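Local coordinates for Cry37AA1 (PDB 4RHZ), which probably acts as one half of a binary insecticidal toxin, a calcium-binding C2-fold protein that pairs with the aerolysin-type partner Cry23Aa1, at residues 43-47 with 48-52. Numbering follows the deposited sequence.
Sequences QDDWG and KSTPE
The backbone N of Trp46 meets the hydroxyl of Thr50 across a tight turn in the loop that joins strand 38-43 of one sheet to strand 55-62 of the other in this C2-type beta-sandwich. The turn includes a short 3-10 segment and sits at the surface, with the Thr50 side chain about 11 Å from that of the calcium ligand Asp89. Thr50 is the buried residue here, and its hydroxyl works both ways: OG1 accepts from Trp46 N at 2.9 Å, a bent bond (131°), and donates to Gly47 O, lying in that carbonyl's plane on a lone pair. What puts OG1 there is a chi1 of -58°, which swings it beside its own backbone N; that N also bonds to Gly47 O, far straighter at 164°. Gly47 O is thus gripped twice by one residue. One step earlier, Trp46 O takes Ser49 N from above its carbonyl plane.

On the incoming side, Asp45 makes an Asx turn: its OD1 accepts Gly47 N at 2.6 Å, met nearly along the C-O axis. The side chains of both Asp45 and Thr50 also touch Tyr24.

Around the indole, the packing is mixed. Gln43 bends at chi2 and lays its amide against the Pro51 ring, with OE1 3.4 Å from Pro51 CG, while NE2 stands over the centre of one Trp46 face. Pro51 CD reaches the indole obliquely, 3.8 Å from Trp46 CE3, and Ser49 O lies at the ring's edge, in plane. The amide's rotation is fixed by Gln43 NE2 donating to Asp44 O at 2.7 Å: the bond is almost straight, and the accepting oxygen lies in the plane of the amide.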
# COMPACT_ATOMS: atom_id res chain seq x y z
N GLN B 43 -2.03 28.72 -9.00
CA GLN B 43 -1.66 29.01 -10.38
C GLN B 43 -2.88 29.60 -11.01
O GLN B 43 -3.95 28.96 -11.01
CB GLN B 43 -1.22 27.73 -11.13
CG GLN B 43 -1.10 27.89 -12.69
CD GLN B 43 -0.08 28.96 -13.06
OE1 GLN B 43 1.13 28.83 -12.78
NE2 GLN B 43 -0.55 30.04 -13.68
N ASP B 44 -2.75 30.83 -11.53
CA ASP B 44 -3.84 31.49 -12.22
C ASP B 44 -4.11 30.87 -13.56
O ASP B 44 -3.21 30.32 -14.20
CB ASP B 44 -3.58 32.97 -12.39
CG ASP B 44 -3.50 33.70 -11.08
OD1 ASP B 44 -2.76 34.68 -11.07
OD2 ASP B 44 -4.14 33.28 -10.07
N ASP B 45 -5.37 30.95 -13.95
CA ASP B 45 -5.87 30.41 -15.20
C ASP B 45 -5.31 31.20 -16.36
O ASP B 45 -5.79 32.34 -16.64
CB ASP B 45 -7.40 30.51 -15.24
CG ASP B 45 -7.99 30.12 -16.59
OD1 ASP B 45 -7.24 29.68 -17.50
OD2 ASP B 45 -9.24 30.27 -16.74
N TRP B 46 -4.33 30.61 -17.03
CA TRP B 46 -3.83 31.17 -18.29
C TRP B 46 -4.31 30.37 -19.50
O TRP B 46 -3.68 30.43 -20.56
CB TRP B 46 -2.29 31.24 -18.34
CG TRP B 46 -1.68 32.03 -17.26
CD1 TRP B 46 -2.27 33.02 -16.52
CD2 TRP B 46 -0.33 31.92 -16.78
NE1 TRP B 46 -1.39 33.51 -15.58
CE2 TRP B 46 -0.19 32.86 -15.73
CE3 TRP B 46 0.76 31.11 -17.12
CZ2 TRP B 46 1.03 33.02 -15.04
CZ3 TRP B 46 1.96 31.26 -16.42
CH2 TRP B 46 2.08 32.20 -15.39
N GLY B 47 -5.41 29.62 -19.36
CA GLY B 47 -5.83 28.70 -20.46
C GLY B 47 -4.62 27.97 -21.10
O GLY B 47 -3.72 27.47 -20.39
N LYS B 48 -4.59 27.94 -22.44
CA LYS B 48 -3.50 27.27 -23.22
C LYS B 48 -2.04 27.51 -22.76
O LYS B 48 -1.16 26.67 -22.99
CB LYS B 48 -3.66 27.54 -24.75
CG LYS B 48 -4.42 28.86 -25.14
CD LYS B 48 -3.52 30.12 -25.03
CE LYS B 48 -4.34 31.42 -24.97
NZ LYS B 48 -5.01 31.73 -26.28
N SER B 49 -1.79 28.64 -22.09
CA SER B 49 -0.48 28.95 -21.54
C SER B 49 -0.28 28.40 -20.10
O SER B 49 0.82 28.56 -19.52
CB SER B 49 -0.26 30.48 -21.55
OG SER B 49 -0.04 30.99 -22.87
N THR B 50 -1.32 27.81 -19.51
CA THR B 50 -1.20 27.31 -18.14
C THR B 50 -0.10 26.25 -18.11
O THR B 50 -0.04 25.39 -18.99
CB THR B 50 -2.55 26.79 -17.56
OG1 THR B 50 -3.54 27.84 -17.60
CG2 THR B 50 -2.40 26.29 -16.13
N PRO B 51 0.82 26.34 -17.15
CA PRO B 51 1.91 25.36 -17.08
C PRO B 51 1.50 23.89 -16.81
O PRO B 51 0.50 23.60 -16.10
CB PRO B 51 2.80 25.86 -15.94
CG PRO B 51 2.27 27.20 -15.52
CD PRO B 51 0.94 27.42 -16.13
N GLU B 52 2.29 22.99 -17.40
CA GLU B 52 2.20 21.57 -17.17
C GLU B 52 2.73 21.34 -15.76
O GLU B 52 3.77 21.88 -15.38
CB GLU B 52 3.02 20.77 -18.20
CG GLU B 52 2.92 19.22 -18.03
CD GLU B 52 3.69 18.38 -19.11
OE1 GLU B 52 4.32 17.36 -18.72
OE2 GLU B 52 3.65 18.71 -20.33